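Local structure of succinylglutamate desuccinylase (Vibrio cholerae, 2G9D) at residues P20-Q24 / L36-G40; D50-M56 / L244-H248; E89-F93 / R138-A142; R149-D153 / S180-F184; E186-I190 / E251-S257. The protein probably catalyses the zinc-dependent hydrolysis of N-succinyl-L-glutamate to succinate and L-glutamate, the last step of arginine breakdown by the succinyltransferase pathway. One frame throughout, in Å; residues are numbered along the deposited sequence.

Interaction 1. Residues P20-Q24 / L36-G40; sequences PMVAQ and LHQRG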
# COMPACT_ATOMS: atom_id res chain seq x y z
N PRO A 20 -2.10 -2.47 27.13
CA PRO A 20 -3.04 -1.76 26.28
C PRO A 20 -2.82 -0.26 26.34
O PRO A 20 -2.85 0.33 27.41
CB PRO A 20 -4.38 -2.14 26.88
CG PRO A 20 -4.08 -2.08 28.33
CD PRO A 20 -2.73 -2.80 28.42
N MSE A 21 -2.60 0.34 25.18
CA MSE A 21 -2.40 1.78 25.10
C MSE A 21 -3.76 2.44 24.88
O MSE A 21 -4.42 2.20 23.88
CB MSE A 21 -1.46 2.11 23.94
CG MSE A 21 -1.86 1.48 22.60
SE MSE A 21 -0.73 1.93 21.06
CE MSE A 21 -1.58 3.58 20.54
N VAL A 22 -4.17 3.26 25.83
CA VAL A 22 -5.46 3.94 25.72
C VAL A 22 -5.32 5.14 24.82
O VAL A 22 -4.22 5.61 24.57
CB VAL A 22 -5.96 4.45 27.09
CG1 VAL A 22 -6.14 3.28 28.05
CG2 VAL A 22 -4.97 5.46 27.65
N ALA A 23 -6.45 5.65 24.35
CA ALA A 23 -6.44 6.84 23.51
C ALA A 23 -5.95 8.01 24.35
O ALA A 23 -5.97 7.95 25.58
CB ALA A 23 -7.85 7.14 23.00
N GLN A 24 -5.50 9.07 23.68
CA GLN A 24 -5.03 10.28 24.35
C GLN A 24 -4.59 11.34 23.37
O GLN A 24 -3.59 11.19 22.67
CB GLN A 24 -3.87 9.95 25.29
CG GLN A 24 -2.74 9.16 24.70
CD GLN A 24 -1.79 8.68 25.78
OE1 GLN A 24 -1.35 9.47 26.62
NE2 GLN A 24 -1.48 7.39 25.77
N LEU A 36 -4.60 10.29 19.51
CA LEU A 36 -4.37 8.85 19.46
C LEU A 36 -5.73 8.21 19.68
O LEU A 36 -6.47 8.59 20.59
CB LEU A 36 -3.44 8.41 20.58
CG LEU A 36 -2.59 7.23 20.18
CD1 LEU A 36 -1.58 7.66 19.14
CD2 LEU A 36 -1.87 6.72 21.39
N HIS A 37 -6.09 7.23 18.87
CA HIS A 37 -7.40 6.62 19.02
C HIS A 37 -7.40 5.24 19.66
O HIS A 37 -7.95 5.06 20.75
CB HIS A 37 -8.08 6.55 17.66
CG HIS A 37 -8.25 7.88 17.00
ND1 HIS A 37 -8.93 8.92 17.59
CD2 HIS A 37 -7.87 8.33 15.78
CE1 HIS A 37 -8.98 9.95 16.76
NE2 HIS A 37 -8.34 9.61 15.65
N GLN A 38 -6.79 4.28 18.99
CA GLN A 38 -6.74 2.92 19.51
C GLN A 38 -5.46 2.25 19.08
O GLN A 38 -4.72 2.80 18.27
CB GLN A 38 -7.94 2.15 18.99
CG GLN A 38 -7.97 2.07 17.48
CD GLN A 38 -9.35 1.73 16.95
OE1 GLN A 38 -10.27 2.54 17.06
NE2 GLN A 38 -9.50 0.53 16.39
N ARG A 39 -5.21 1.07 19.62
CA ARG A 39 -4.02 0.31 19.29
C ARG A 39 -3.67 0.37 17.78
O ARG A 39 -4.41 -0.15 16.94
CB ARG A 39 -4.24 -1.13 19.76
CG ARG A 39 -2.99 -1.95 20.02
CD ARG A 39 -3.35 -3.11 20.93
NE ARG A 39 -2.46 -4.25 20.77
CZ ARG A 39 -1.21 -4.30 21.21
NH1 ARG A 39 -0.69 -3.27 21.86
NH2 ARG A 39 -0.47 -5.38 20.99
N GLY A 40 -2.57 1.04 17.45
CA GLY A 40 -2.15 1.14 16.07
C GLY A 40 -2.81 2.22 15.23
O GLY A 40 -2.72 2.20 14.00
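At the flat peptide carbonyl of Leu-36, Gln-24 N lies above the carbonyl plane (37° out of it) and donates a hydrogen bond of 3.3 Å to Leu-36 O. Beside this bond the methyl of Ala-23 comes up to the same oxygen and also to the next one along the strand, with Ala-23 CB 3.1 Å from His-37 O. A weak return bond runs from Leu-36 N to Gln-24 O over 3.4 Å. Together the two make Gln-24 and Leu-36 a hydrogen-bonded antiparallel pair, which belongs to the beta hairpin formed by strands 24-27 and 33-38.

Before Gln-24 the chain 20-23 forms no further bridge to 36-40, and a side chain takes over the contact. Selenomethionine Met-21 has CG lodged between its backbone N and carbonyl carbon (chi1 51°), then bends at chi3 (-85°), and this bend folds the terminal methyl back toward the strand. Met-21 CE meets a branch of Leu-36 at 3.3 Å from Leu-36 CD2, the two side chains crossing at about a right angle. Its selenium rests over the backbone further on, Met-21 SE being 4.1 Å from Arg-39 CA. Ser-14 touches Met-21 as well, while Leu-5 and Phe-6 pack on Leu-36. His-37 turns from the 20-24 segment, and its NE2 is hydrogen-bonded to Glu-43.

The chemistry is therefore divided: polar pairing is confined to backbone atoms at the Gln-24 end, and the loop ahead of it lies against the strand through apolar contact of Met-21 with Leu-36.

Interaction 2. Residues D50-M56 / L244-H248; sequences DAATKNM and LISRH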
# COMPACT_ATOMS: atom_id res chain seq x y z
N ASP A 50 -5.42 24.84 6.88
CA ASP A 50 -5.93 25.70 5.81
C ASP A 50 -7.09 25.06 5.04
O ASP A 50 -7.94 24.40 5.63
CB ASP A 50 -4.81 26.06 4.82
CG ASP A 50 -4.09 24.84 4.28
OD1 ASP A 50 -3.13 24.38 4.93
OD2 ASP A 50 -4.50 24.34 3.21
N ALA A 51 -7.12 25.28 3.73
CA ALA A 51 -8.18 24.75 2.88
C ALA A 51 -7.66 23.69 1.91
O ALA A 51 -8.22 22.60 1.79
CB ALA A 51 -8.84 25.89 2.12
N ALA A 52 -6.59 24.04 1.20
CA ALA A 52 -5.99 23.13 0.25
C ALA A 52 -5.22 22.05 0.98
O ALA A 52 -4.36 21.39 0.40
CB ALA A 52 -5.06 23.89 -0.69
N THR A 53 -5.49 21.86 2.27
CA THR A 53 -4.77 20.83 3.00
C THR A 53 -5.31 19.48 2.57
O THR A 53 -6.45 19.37 2.12
CB THR A 53 -4.94 20.96 4.52
OG1 THR A 53 -4.39 22.20 4.97
CG2 THR A 53 -4.23 19.82 5.22
N LYS A 54 -4.47 18.46 2.69
CA LYS A 54 -4.86 17.12 2.29
C LYS A 54 -5.14 16.20 3.48
O LYS A 54 -4.64 16.42 4.58
CB LYS A 54 -3.76 16.53 1.40
CG LYS A 54 -3.59 17.30 0.07
CD LYS A 54 -2.60 16.63 -0.90
CE LYS A 54 -1.19 17.05 -0.59
NZ LYS A 54 -1.08 18.53 -0.70
N ASN A 55 -5.99 15.21 3.26
CA ASN A 55 -6.34 14.25 4.30
C ASN A 55 -5.85 12.94 3.76
O ASN A 55 -6.48 12.32 2.92
CB ASN A 55 -7.84 14.24 4.52
CG ASN A 55 -8.35 15.56 5.05
OD1 ASN A 55 -7.93 16.00 6.13
ND2 ASN A 55 -9.24 16.21 4.30
N MSE A 56 -4.68 12.56 4.26
CA MSE A 56 -4.00 11.37 3.83
C MSE A 56 -4.09 10.26 4.84
O MSE A 56 -4.09 10.50 6.04
CB MSE A 56 -2.52 11.68 3.58
CG MSE A 56 -2.27 12.96 2.79
SE MSE A 56 -0.38 13.35 2.56
CE MSE A 56 0.21 13.07 4.39
N LEU A 244 5.74 14.88 1.55
CA LEU A 244 4.30 14.75 1.36
C LEU A 244 3.49 15.23 2.55
O LEU A 244 2.43 15.84 2.36
CB LEU A 244 3.92 13.30 1.06
CG LEU A 244 2.46 13.13 0.63
CD1 LEU A 244 2.20 13.88 -0.70
CD2 LEU A 244 2.12 11.65 0.50
N ILE A 245 3.96 14.95 3.77
CA ILE A 245 3.20 15.41 4.93
C ILE A 245 3.60 16.84 5.34
O ILE A 245 2.78 17.57 5.90
CB ILE A 245 3.31 14.42 6.15
CG1 ILE A 245 4.63 14.57 6.87
CG2 ILE A 245 3.17 12.98 5.69
CD1 ILE A 245 4.75 13.60 8.03
N SER A 246 4.84 17.23 5.02
CA SER A 246 5.35 18.56 5.33
C SER A 246 4.87 19.58 4.30
O SER A 246 4.99 20.78 4.50
CB SER A 246 6.88 18.56 5.34
OG SER A 246 7.37 18.49 4.01
N ARG A 247 4.35 19.07 3.18
CA ARG A 247 3.82 19.91 2.10
C ARG A 247 4.84 20.90 1.55
O ARG A 247 4.47 21.84 0.84
CB ARG A 247 2.59 20.66 2.60
CG ARG A 247 1.85 21.50 1.57
CD ARG A 247 1.20 22.69 2.25
NE ARG A 247 -0.25 22.81 2.08
CZ ARG A 247 -0.86 23.16 0.95
NH1 ARG A 247 -2.18 23.24 0.91
NH2 ARG A 247 -0.14 23.41 -0.14
N HIS A 248 6.11 20.72 1.88
CA HIS A 248 7.07 21.65 1.35
C HIS A 248 8.19 21.05 0.53
O HIS A 248 8.28 19.83 0.34
CB HIS A 248 7.66 22.53 2.47
CG HIS A 248 8.60 21.82 3.39
ND1 HIS A 248 9.51 20.87 2.96
CD2 HIS A 248 8.82 21.98 4.72
CE1 HIS A 248 10.25 20.48 3.98
NE2 HIS A 248 9.85 21.14 5.06
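Asp-50 and Arg-247 supply the charged part of the contact, reaching for each other from opposite directions. Their salt bridge is long and its hydrogen bond weak, with Arg-247 NH1 3.4 Å from Asp-50 OD2 and an N-H...O angle of 136°; carboxylate and guanidinium planes stand 62° apart. The same nitrogen, Arg-247 NH1, lies against Ala-52, 3.4 Å from Ala-52 CB, and 2.9 Å from Ala-52 O, although the angle there is too poor for a hydrogen bond. Arg-247 starts out with CG opposite its backbone N (chi1 -176°), which carries the chain across to the loop 50-53. Its NE has a second, weak and distant ion partner in Glu-89, which Lys-54 shares.

Arg-247, with positive phi, is the first residue beyond helix 235-246; the weak bridge thus links the end of this helix to the loop leading into strand 55-60 of the alpha/beta catalytic domain.

The apolar contacts lie deeper. Selenomethionine Met-56 extends from the strand toward the last helical turn: its SE is 3.4 Å from Leu-244 CG, and a bend further along its chain directs the methyl to the beta branch of the next residue, with Met-56 CE 3.2 Å from Ile-245 CG2. Trp-150 on the adjoining strand 149-157 touches both Met-56 and Leu-244.

Interaction 3. Residues E89-F93 / R138-A142; sequences ERCLF and RQFFA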
# COMPACT_ATOMS: atom_id res chain seq x y z
N GLU A 89 -0.55 18.36 6.97
CA GLU A 89 -1.62 17.60 6.36
C GLU A 89 -2.26 16.63 7.31
O GLU A 89 -1.59 15.74 7.85
CB GLU A 89 -1.10 16.82 5.14
CG GLU A 89 -1.15 17.58 3.83
CD GLU A 89 0.19 18.17 3.45
OE1 GLU A 89 0.24 18.88 2.42
OE2 GLU A 89 1.18 17.92 4.18
N ARG A 90 -3.57 16.79 7.50
CA ARG A 90 -4.33 15.91 8.38
C ARG A 90 -4.14 14.45 7.92
O ARG A 90 -4.69 14.03 6.90
CB ARG A 90 -5.80 16.31 8.33
CG ARG A 90 -6.61 15.71 9.43
CD ARG A 90 -7.99 15.33 8.95
NE ARG A 90 -8.56 14.36 9.87
CZ ARG A 90 -9.79 13.88 9.79
NH1 ARG A 90 -10.59 14.29 8.82
NH2 ARG A 90 -10.22 13.00 10.69
N CYS A 91 -3.35 13.68 8.66
CA CYS A 91 -3.12 12.29 8.28
C CYS A 91 -3.26 11.26 9.41
O CYS A 91 -2.82 11.46 10.54
CB CYS A 91 -1.74 12.15 7.63
SG CYS A 91 -0.36 12.59 8.71
N LEU A 92 -3.89 10.14 9.05
CA LEU A 92 -4.16 9.04 9.96
C LEU A 92 -3.13 7.91 9.73
O LEU A 92 -3.09 7.31 8.66
CB LEU A 92 -5.58 8.53 9.68
CG LEU A 92 -6.28 7.66 10.71
CD1 LEU A 92 -6.34 8.37 12.05
CD2 LEU A 92 -7.66 7.35 10.19
N PHE A 93 -2.30 7.65 10.73
CA PHE A 93 -1.28 6.61 10.61
C PHE A 93 -1.82 5.28 11.09
O PHE A 93 -1.84 5.01 12.29
CB PHE A 93 -0.02 7.00 11.39
CG PHE A 93 0.86 7.99 10.68
CD1 PHE A 93 0.53 9.35 10.65
CD2 PHE A 93 1.99 7.57 9.99
CE1 PHE A 93 1.31 10.26 9.93
CE2 PHE A 93 2.78 8.48 9.28
CZ PHE A 93 2.43 9.83 9.25
N ARG A 138 -14.46 5.96 7.34
CA ARG A 138 -15.73 6.69 7.38
C ARG A 138 -15.60 7.88 8.33
O ARG A 138 -15.93 9.01 7.97
CB ARG A 138 -16.84 5.74 7.84
CG ARG A 138 -18.27 6.26 7.67
CD ARG A 138 -18.76 7.02 8.90
NE ARG A 138 -18.81 6.20 10.11
CZ ARG A 138 -19.31 6.60 11.28
NH1 ARG A 138 -19.31 5.77 12.33
NH2 ARG A 138 -19.83 7.81 11.40
N GLN A 139 -15.12 7.62 9.54
CA GLN A 139 -14.94 8.66 10.55
C GLN A 139 -13.93 9.72 10.12
O GLN A 139 -14.09 10.90 10.41
CB GLN A 139 -14.46 8.06 11.87
CG GLN A 139 -15.54 7.47 12.79
CD GLN A 139 -16.21 8.52 13.69
OE1 GLN A 139 -15.54 9.37 14.28
NE2 GLN A 139 -17.54 8.44 13.80
N PHE A 140 -12.88 9.28 9.43
CA PHE A 140 -11.83 10.18 8.99
C PHE A 140 -12.26 11.11 7.87
O PHE A 140 -12.20 12.32 8.02
CB PHE A 140 -10.62 9.37 8.53
CG PHE A 140 -9.39 10.18 8.27
CD1 PHE A 140 -8.46 10.40 9.28
CD2 PHE A 140 -9.14 10.71 7.01
CE1 PHE A 140 -7.30 11.12 9.04
CE2 PHE A 140 -7.99 11.44 6.76
CZ PHE A 140 -7.07 11.64 7.78
N PHE A 141 -12.70 10.55 6.75
CA PHE A 141 -13.11 11.38 5.62
C PHE A 141 -14.41 12.13 5.87
O PHE A 141 -15.21 12.30 4.96
CB PHE A 141 -13.26 10.53 4.34
CG PHE A 141 -11.95 10.12 3.73
CD1 PHE A 141 -10.94 11.05 3.53
CD2 PHE A 141 -11.72 8.80 3.38
CE1 PHE A 141 -9.71 10.66 3.00
CE2 PHE A 141 -10.50 8.39 2.84
CZ PHE A 141 -9.49 9.32 2.65
N ALA A 142 -14.60 12.59 7.09
CA ALA A 142 -15.81 13.30 7.44
C ALA A 142 -15.74 14.80 7.14
O ALA A 142 -14.83 15.51 7.60
CB ALA A 142 -16.15 13.08 8.91
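Arg-90 and Phe-140 both set CG opposite the backbone N (chi1 -166° and -170°), and these torsions, with a bend at chi2 of Arg-90, bring the guanidinium and the phenyl ring together from opposite directions. They meet as a stacked cation-pi pair joining strand 90-94 to the C-terminal end of helix 125-140, in the alpha/beta catalytic domain. The planes are 21° apart, and Arg-90 CZ sits over the middle of the ring, 3.8 Å from the Phe-140 centroid.

The guanidinium is gripped from a second direction: Arg-90 NH1 donates a hydrogen bond of 2.7 Å to Phe-140 O, tilted from both the guanidinium and the carbonyl plane. One residue thus offers the arginine its ring and, at the helix end, its backbone oxygen. Arg-90 NH2 makes a salt bridge with Glu-43, which should add to the hold on the group's rotation.

Leu-92, two residues on along the strand, packs from the other side of the ring plane and slides past the phenyl in the reverse sense, with Leu-92 CG 3.8 Å from Phe-140 CD1. The strand backbone between the two side chains borders the ring: at its edge and in its plane, Phe-140 CZ lies 3.5 Å from Arg-90 O.

Interaction 4. Residues R149-D153 / S180-F184; sequences RWHLD and SLMQF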
# COMPACT_ATOMS: atom_id res chain seq x y z
N ARG A 149 -8.17 13.98 -0.77
CA ARG A 149 -8.06 12.70 -0.10
C ARG A 149 -7.00 11.78 -0.69
O ARG A 149 -6.99 11.49 -1.88
CB ARG A 149 -9.41 12.03 -0.08
CG ARG A 149 -10.43 12.80 0.71
CD ARG A 149 -11.77 12.17 0.49
NE ARG A 149 -12.83 12.74 1.31
CZ ARG A 149 -14.08 12.82 0.91
NH1 ARG A 149 -14.41 12.38 -0.30
NH2 ARG A 149 -15.01 13.35 1.70
N TRP A 150 -6.13 11.29 0.18
CA TRP A 150 -5.04 10.43 -0.24
C TRP A 150 -5.04 9.19 0.61
O TRP A 150 -5.42 9.24 1.77
CB TRP A 150 -3.69 11.14 -0.04
CG TRP A 150 -3.37 12.17 -1.06
CD1 TRP A 150 -4.19 13.17 -1.51
CD2 TRP A 150 -2.16 12.29 -1.79
NE1 TRP A 150 -3.56 13.90 -2.49
CE2 TRP A 150 -2.32 13.37 -2.69
CE3 TRP A 150 -0.97 11.57 -1.80
CZ2 TRP A 150 -1.31 13.77 -3.56
CZ3 TRP A 150 0.03 11.96 -2.67
CH2 TRP A 150 -0.16 13.04 -3.55
N HIS A 151 -4.58 8.09 0.03
CA HIS A 151 -4.50 6.87 0.79
C HIS A 151 -3.37 5.98 0.30
O HIS A 151 -3.47 5.36 -0.74
CB HIS A 151 -5.81 6.13 0.75
CG HIS A 151 -5.84 4.95 1.65
ND1 HIS A 151 -5.00 3.87 1.47
CD2 HIS A 151 -6.56 4.68 2.76
CE1 HIS A 151 -5.21 2.99 2.44
NE2 HIS A 151 -6.15 3.46 3.23
N LEU A 152 -2.31 5.93 1.09
CA LEU A 152 -1.13 5.14 0.76
C LEU A 152 -0.92 3.94 1.65
O LEU A 152 -0.48 4.06 2.80
CB LEU A 152 0.11 6.02 0.83
CG LEU A 152 0.48 6.82 -0.42
CD1 LEU A 152 -0.74 7.29 -1.19
CD2 LEU A 152 1.33 7.99 0.03
N ASP A 153 -1.23 2.77 1.10
CA ASP A 153 -1.08 1.50 1.81
C ASP A 153 0.34 0.98 1.53
O ASP A 153 0.70 0.69 0.39
CB ASP A 153 -2.14 0.52 1.31
CG ASP A 153 -2.39 -0.59 2.30
OD1 ASP A 153 -3.33 -1.38 2.08
OD2 ASP A 153 -1.66 -0.68 3.31
N SER A 180 -0.54 14.78 -9.39
CA SER A 180 0.14 14.92 -8.11
C SER A 180 0.42 13.54 -7.51
O SER A 180 1.41 13.35 -6.79
CB SER A 180 -0.72 15.69 -7.13
OG SER A 180 -1.32 16.80 -7.77
N LEU A 181 -0.46 12.59 -7.78
CA LEU A 181 -0.21 11.26 -7.24
C LEU A 181 0.94 10.61 -8.00
O LEU A 181 1.65 9.76 -7.46
CB LEU A 181 -1.46 10.38 -7.32
CG LEU A 181 -1.23 8.99 -6.70
CD1 LEU A 181 -0.83 9.16 -5.25
CD2 LEU A 181 -2.48 8.15 -6.81
N MSE A 182 1.13 11.02 -9.26
CA MSE A 182 2.21 10.47 -10.07
C MSE A 182 3.52 11.01 -9.55
O MSE A 182 4.44 10.25 -9.23
CB MSE A 182 2.07 10.88 -11.53
CG MSE A 182 0.95 10.15 -12.24
SE MSE A 182 1.01 8.27 -11.77
CE MSE A 182 -0.78 8.11 -11.01
N GLN A 183 3.57 12.34 -9.50
CA GLN A 183 4.71 13.09 -9.03
C GLN A 183 5.19 12.53 -7.72
O GLN A 183 6.39 12.42 -7.51
CB GLN A 183 4.32 14.55 -8.87
CG GLN A 183 3.94 15.20 -10.17
CD GLN A 183 3.49 16.64 -10.01
OE1 GLN A 183 3.30 17.35 -11.01
NE2 GLN A 183 3.30 17.08 -8.76
N PHE A 184 4.27 12.16 -6.83
CA PHE A 184 4.72 11.60 -5.57
C PHE A 184 5.49 10.31 -5.80
O PHE A 184 6.58 10.12 -5.27
CB PHE A 184 3.56 11.29 -4.61
CG PHE A 184 4.01 10.56 -3.38
CD1 PHE A 184 4.70 11.23 -2.38
CD2 PHE A 184 3.93 9.18 -3.32
CE1 PHE A 184 5.32 10.54 -1.35
CE2 PHE A 184 4.54 8.47 -2.29
CZ PHE A 184 5.25 9.15 -1.31
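Trp-150 carries the closer half of this contact, pushing the six-membered part of its indole from strand 149-157 toward helix 179-187. The far end of the ring meets the helix in three places: Trp-150 CH2 is 3.6 Å from Ser-180 O, Trp-150 CZ3 is 3.9 Å from Leu-181 CD1, and the same CZ3 comes to 4.1 Å from Phe-184 CB, which lies at the ring edge near its plane. Ser-180 O is already the acceptor for Phe-184 N in the helix, so the indole carbon adds van der Waals contact to an oxygen that is in use. Trp-150 and Leu-181 slide past each other in opposite directions, whereas Trp-150 and Phe-184 meet at a slant.

Contacts are fewer around Leu-152. With CG anti to the backbone N (chi1 173°), the ring of Phe-184 extends toward the strand, where Phe-184 CE2 is 4.0 Å from Leu-152 CD2; Leu-152 CD1 and Leu-181 CD1 are 4.5 Å apart. Solvent comes nearest at Ser-180, which is partly exposed, while the four apolar residues are buried. Helix 235-246 adds Met-241 against Leu-152 and Ala-240 against Phe-184.

Strand and helix segments run at 33° to each other, their axes 11.5 Å apart, a layer of helix over sheet as expected of the zinc-exopeptidase-like alpha/beta fold; strand 149-157 goes on to His-155, a predicted zinc ligand.

Interaction 5. Residues E186-I190 / E251-S257; sequences EQAHI and EHLPRKS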
# COMPACT_ATOMS: atom_id res chain seq x y z
N GLU A 186 7.07 9.37 -8.35
CA GLU A 186 8.35 9.70 -8.96
C GLU A 186 9.34 10.14 -7.87
O GLU A 186 10.44 9.60 -7.74
CB GLU A 186 8.18 10.82 -9.99
CG GLU A 186 7.06 10.65 -11.03
CD GLU A 186 7.31 9.57 -12.10
OE1 GLU A 186 6.72 9.67 -13.21
OE2 GLU A 186 8.08 8.62 -11.83
N GLN A 187 8.95 11.13 -7.08
CA GLN A 187 9.86 11.59 -6.04
C GLN A 187 10.22 10.44 -5.11
O GLN A 187 11.26 10.44 -4.45
CB GLN A 187 9.24 12.74 -5.23
CG GLN A 187 10.13 13.14 -4.05
CD GLN A 187 9.55 14.23 -3.16
OE1 GLN A 187 8.42 14.15 -2.69
NE2 GLN A 187 10.35 15.26 -2.91
N ALA A 188 9.37 9.43 -5.04
CA ALA A 188 9.70 8.33 -4.17
C ALA A 188 10.66 7.44 -4.91
O ALA A 188 11.28 6.55 -4.31
CB ALA A 188 8.45 7.57 -3.80
N HIS A 189 10.82 7.70 -6.21
CA HIS A 189 11.69 6.89 -7.05
C HIS A 189 11.14 5.46 -7.11
O HIS A 189 11.92 4.50 -7.15
CB HIS A 189 13.11 6.82 -6.49
CG HIS A 189 13.95 8.01 -6.82
ND1 HIS A 189 15.32 8.02 -6.61
CD2 HIS A 189 13.64 9.22 -7.33
CE1 HIS A 189 15.81 9.19 -6.99
NE2 HIS A 189 14.81 9.93 -7.43
N ILE A 190 9.82 5.31 -7.08
CA ILE A 190 9.26 3.97 -7.13
C ILE A 190 9.59 3.50 -8.52
O ILE A 190 9.28 4.17 -9.50
CB ILE A 190 7.74 3.96 -6.92
CG1 ILE A 190 7.38 4.65 -5.60
CG2 ILE A 190 7.24 2.52 -6.89
CD1 ILE A 190 7.95 3.98 -4.37
N GLU A 251 12.95 18.48 -2.27
CA GLU A 251 14.40 18.72 -2.39
C GLU A 251 15.35 17.84 -3.22
O GLU A 251 16.47 18.28 -3.53
CB GLU A 251 14.99 18.85 -0.98
CG GLU A 251 15.35 20.28 -0.60
CD GLU A 251 15.06 20.59 0.85
OE1 GLU A 251 13.88 20.88 1.16
OE2 GLU A 251 15.99 20.54 1.69
N HIS A 252 14.96 16.62 -3.59
CA HIS A 252 15.84 15.76 -4.38
C HIS A 252 15.26 15.52 -5.79
O HIS A 252 14.08 15.78 -6.03
CB HIS A 252 16.00 14.43 -3.70
CG HIS A 252 14.73 13.66 -3.61
ND1 HIS A 252 14.69 12.28 -3.70
CD2 HIS A 252 13.45 14.06 -3.42
CE1 HIS A 252 13.44 11.87 -3.56
NE2 HIS A 252 12.67 12.94 -3.39
N LEU A 253 16.08 15.00 -6.70
CA LEU A 253 15.66 14.73 -8.07
C LEU A 253 14.84 13.45 -8.20
O LEU A 253 15.20 12.40 -7.66
CB LEU A 253 16.88 14.63 -8.98
CG LEU A 253 17.42 15.92 -9.58
CD1 LEU A 253 18.84 15.68 -10.07
CD2 LEU A 253 16.48 16.42 -10.70
N PRO A 254 13.69 13.52 -8.91
CA PRO A 254 12.82 12.36 -9.12
C PRO A 254 13.24 11.56 -10.36
O PRO A 254 14.23 11.89 -11.02
CB PRO A 254 11.44 13.00 -9.29
CG PRO A 254 11.77 14.29 -10.01
CD PRO A 254 12.99 14.78 -9.26
N ARG A 255 12.49 10.51 -10.66
CA ARG A 255 12.80 9.68 -11.83
C ARG A 255 11.59 8.91 -12.31
O ARG A 255 11.03 8.11 -11.56
CB ARG A 255 13.93 8.69 -11.52
CG ARG A 255 15.20 8.90 -12.36
CD ARG A 255 14.91 9.04 -13.87
NE ARG A 255 14.42 7.80 -14.48
CZ ARG A 255 14.05 7.68 -15.75
NH1 ARG A 255 14.11 8.73 -16.57
NH2 ARG A 255 13.64 6.50 -16.22
N LYS A 256 11.19 9.16 -13.56
CA LYS A 256 10.05 8.49 -14.15
C LYS A 256 10.02 7.00 -13.83
O LYS A 256 11.07 6.38 -13.69
CB LYS A 256 10.06 8.68 -15.67
CG LYS A 256 9.05 9.70 -16.18
CD LYS A 256 9.25 11.07 -15.56
CE LYS A 256 8.17 12.03 -16.07
NZ LYS A 256 8.25 13.42 -15.53
N SER A 257 8.82 6.45 -13.71
CA SER A 257 8.66 5.03 -13.39
C SER A 257 8.09 4.25 -14.57
O SER A 257 7.32 4.81 -15.37
CB SER A 257 7.74 4.86 -12.17
OG SER A 257 7.45 3.50 -11.92
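His-189 reaches across to Leu-253 by a rotamer that places its ring opposite the carbonyl carbon (chi1 -81°). From there NE2 acts as donor in a fairly straight hydrogen bond, very short in the model at 2.5 Å from His-189 NE2 to Leu-253 O, lying in both the ring plane and the carbonyl plane. His-189 is also the positive-phi residue of a Schellman motif closing helix 179-187, so the turn that ends the helix presents the ring. Arg-255 CB lies over one of its faces, 4.2 Å from His-189 CD2, and the ring of His-252 is nearly parallel but slid so far that overlap is slight.

Glu-186 sets CG beside its backbone N (chi1 -50°) and bends at chi2 (-71°), bringing its carboxylate to the backbone of 255-257. Glu-186 OE2 is 3.0 Å from Ser-257 N, yet at an angle too poor for a hydrogen bond; Glu-186 OE1 lies 3.7 Å from Lys-256 CD, with the lysine ammonium further off. Gln-187 extends instead, crossing His-252 at about a right angle, but the modelled fit there is too close to be trusted. Pro-254 CB packs on the helix backbone, 3.8 Å from Glu-186 C. Ser-257 OG lies 3.1 Å from Ile-190 O and has a further weak partner in Glu-191 O.

With one clear hydrogen bond and other polar approaches that are weak or poorly angled, the chain leading to strand 258-267 is laid along the helix end at the surface; the His-189 bond requires a proton on NE2, consistent with either a neutral or a charged ring.

How the interactions relate
Interactions 3 and 4 are buried, interactions 1 and 2 partly so, and interaction 5 lies at the surface. Interactions 2, 3 and 4 meet on adjacent strands: 55-60 pairs with 90-94 and with 149-157, through the probable hydrogen bonds Met-56 N to Arg-90 O and Trp-150 N to Asn-55 O. Interactions 4 and 5 share helix 179-187, the former packing its apolar face on the sheet and the latter meeting its C-terminal end through one firm hydrogen bond, weaker polar approaches and some packing. Interaction 1 touches interaction 3 through His-37 and Leu-92. Interaction 4 is almost wholly apolar, interactions 2 and 3 combine arginine with apolar contacts, and interaction 1, at the hairpin, joins backbone pairing to selenomethionine packing.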